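Local atomic coordinates of mini-Z (PDB entry 3S1B), a protein that probably acts as a two-helix binding miniprotein related to the Z domain of staphylococcal protein A, and packs against another protein in its assembly. Residues L7-A12 with A25-I30. Numbering follows the deposited sequence.
Sequences LRYKEA and AKIVSI
The CA atoms nearest each other are those of Arg8 and Ile30 and of Tyr9 and Ile27, 6.9 Å in each case, where helices 3-14 and 20-33 run antiparallel: the axes of their short segments approach to 10.0 Å at 178°. Ile30 fills the middle, wedged between Arg8 and Tyr9. Its CG2 sits over one face of the Tyr9 ring, 3.9 Å from the centroid and 13° off the ring normal, which identifies a CH-pi contact rather than an edge approach. Ile30 CB lies 3.7 Å from Tyr9 CE1, so the isoleucine stem also passes along the ring.

The same CG2 meets the base of Arg8, 3.7 Å from Arg8 CB, and lies over the guanidinium face, displaced toward its rim. The bent arginine chain thus folds across the isoleucine; its charged end has weak, long ion pairs with Glu4 and Asp33. Ile27 CD1 comes to the edge of the ring, near its plane, 4.0 Å from Tyr9 CD1, and also touches the methyl group of Ala12 (Ile27 CD1 to Ala12 CB 4.0 Å).

Lys26 sends its chain across with CG anti to the backbone N (chi1 -177°) and every later torsion extended; the two side chains cross at about a right angle, and Lys26 NZ meets Glu11 OE1 in a salt bridge modelled at 2.5 Å, a length doubtful at 2.90 Å resolution. The phenol OH of Tyr9 hydrogen-bonds to Asp31.

The Cys5-Cys34 disulfide ties helix 3-14 to the C-terminal residue just beyond helix 20-33, while Val28 points away from helix 3-14 and packs against the other protein's chain. Between the segments, side-chain packing and one ion pair do the holding, without hydrogen bonds; the Tyr9 ring is positioned on one face by Ile30, at its edge by Ile27 and at its hydroxyl by Asp31.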
loop_
_atom_site.group_PDB
_atom_site.type_symbol
_atom_site.label_atom_id
_atom_site.label_comp_id
_atom_site.label_asym_id
_atom_site.label_seq_id
_atom_site.Cartn_x
_atom_site.Cartn_y
_atom_site.Cartn_z
ATOM N N LEU B 7 0.535 -32.039 16.860
ATOM C CA LEU B 7 1.845 -32.245 17.422
ATOM C C LEU B 7 2.909 -31.908 16.434
ATOM O O LEU B 7 3.951 -31.412 16.789
ATOM C CB LEU B 7 1.980 -33.677 17.857
ATOM C CG LEU B 7 1.042 -33.898 19.014
ATOM C CD1 LEU B 7 0.909 -35.329 19.311
ATOM C CD2 LEU B 7 1.545 -33.160 20.186
ATOM N N ARG B 8 2.641 -32.253 15.190
ATOM C CA ARG B 8 3.556 -31.985 14.106
ATOM C C ARG B 8 3.706 -30.504 13.876
ATOM O O ARG B 8 4.795 -30.004 13.703
ATOM C CB ARG B 8 3.083 -32.705 12.845
ATOM C CG ARG B 8 3.946 -33.879 12.443
ATOM C CD ARG B 8 3.151 -35.105 12.090
ATOM N NE ARG B 8 2.624 -35.119 10.737
ATOM C CZ ARG B 8 3.367 -35.030 9.653
ATOM N NH1 ARG B 8 4.660 -34.870 9.761
ATOM N NH2 ARG B 8 2.812 -35.070 8.467
ATOM N N TYR B 9 2.597 -29.796 13.883
ATOM C CA TYR B 9 2.638 -28.363 13.737
ATOM C C TYR B 9 3.330 -27.760 14.932
ATOM O O TYR B 9 4.088 -26.825 14.809
ATOM C CB TYR B 9 1.245 -27.801 13.583
ATOM C CG TYR B 9 0.695 -27.952 12.199
ATOM C CD1 TYR B 9 1.348 -27.422 11.118
ATOM C CD2 TYR B 9 -0.484 -28.607 11.978
ATOM C CE1 TYR B 9 0.845 -27.550 9.867
ATOM C CE2 TYR B 9 -0.988 -28.731 10.737
ATOM C CZ TYR B 9 -0.322 -28.207 9.684
ATOM O OH TYR B 9 -0.838 -28.337 8.432
ATOM N N LYS B 10 3.023 -28.276 16.106
ATOM C CA LYS B 10 3.574 -27.717 17.315
ATOM C C LYS B 10 5.076 -27.822 17.364
ATOM O O LYS B 10 5.747 -26.891 17.768
ATOM C CB LYS B 10 2.947 -28.369 18.540
ATOM C CG LYS B 10 3.623 -27.967 19.815
ATOM C CD LYS B 10 2.656 -27.589 20.903
ATOM C CE LYS B 10 2.330 -28.742 21.789
ATOM N NZ LYS B 10 1.457 -29.642 21.047
ATOM N N GLU B 11 5.597 -28.961 16.960
ATOM C CA GLU B 11 7.022 -29.167 16.926
ATOM C C GLU B 11 7.670 -28.230 15.943
ATOM O O GLU B 11 8.786 -27.819 16.133
ATOM C CB GLU B 11 7.347 -30.623 16.644
ATOM C CG GLU B 11 8.248 -30.854 15.469
ATOM C CD GLU B 11 9.688 -30.675 15.800
ATOM O OE1 GLU B 11 10.528 -30.844 14.903
ATOM O OE2 GLU B 11 9.983 -30.368 16.957
ATOM N N ALA B 12 6.985 -27.909 14.866
ATOM C CA ALA B 12 7.575 -27.052 13.865
ATOM C C ALA B 12 7.905 -25.718 14.465
ATOM O O ALA B 12 8.952 -25.160 14.207
ATOM C CB ALA B 12 6.639 -26.874 12.735
ATOM N N ALA B 25 9.254 -24.826 5.030
ATOM C CA ALA B 25 9.226 -26.046 4.254
ATOM C C ALA B 25 8.614 -27.231 4.958
ATOM O O ALA B 25 7.896 -27.992 4.361
ATOM C CB ALA B 25 10.592 -26.377 3.815
ATOM N N LYS B 26 8.925 -27.404 6.230
ATOM C CA LYS B 26 8.373 -28.501 6.996
ATOM C C LYS B 26 6.884 -28.356 7.187
ATOM O O LYS B 26 6.157 -29.315 7.195
ATOM C CB LYS B 26 9.019 -28.555 8.361
ATOM C CG LYS B 26 8.545 -29.695 9.181
ATOM C CD LYS B 26 9.248 -29.731 10.502
ATOM C CE LYS B 26 8.756 -30.879 11.364
ATOM N NZ LYS B 26 9.456 -30.914 12.678
ATOM N N ILE B 27 6.420 -27.127 7.277
ATOM C CA ILE B 27 5.005 -26.870 7.398
ATOM C C ILE B 27 4.308 -27.380 6.163
ATOM O O ILE B 27 3.260 -27.993 6.231
ATOM C CB ILE B 27 4.748 -25.381 7.475
ATOM C CG1 ILE B 27 5.302 -24.822 8.769
ATOM C CG2 ILE B 27 3.280 -25.103 7.439
ATOM C CD1 ILE B 27 4.444 -25.131 9.932
ATOM N N VAL B 28 4.915 -27.146 5.018
ATOM C CA VAL B 28 4.323 -27.574 3.779
ATOM C C VAL B 28 4.180 -29.073 3.790
ATOM O O VAL B 28 3.204 -29.597 3.321
ATOM C CB VAL B 28 5.130 -27.139 2.590
ATOM C CG1 VAL B 28 4.468 -27.577 1.368
ATOM C CG2 VAL B 28 5.245 -25.671 2.567
ATOM N N SER B 29 5.152 -29.775 4.332
ATOM C CA SER B 29 5.044 -31.213 4.419
ATOM C C SER B 29 3.890 -31.636 5.294
ATOM O O SER B 29 3.165 -32.545 4.952
ATOM C CB SER B 29 6.305 -31.790 5.014
ATOM O OG SER B 29 7.427 -31.159 4.466
ATOM N N ILE B 30 3.708 -30.976 6.430
ATOM C CA ILE B 30 2.639 -31.344 7.331
ATOM C C ILE B 30 1.335 -31.136 6.617
ATOM O O ILE B 30 0.395 -31.876 6.808
ATOM C CB ILE B 30 2.676 -30.588 8.654
ATOM C CG1 ILE B 30 4.099 -30.462 9.163
ATOM C CG2 ILE B 30 1.868 -31.301 9.679
ATOM C CD1 ILE B 30 4.991 -31.484 8.646
#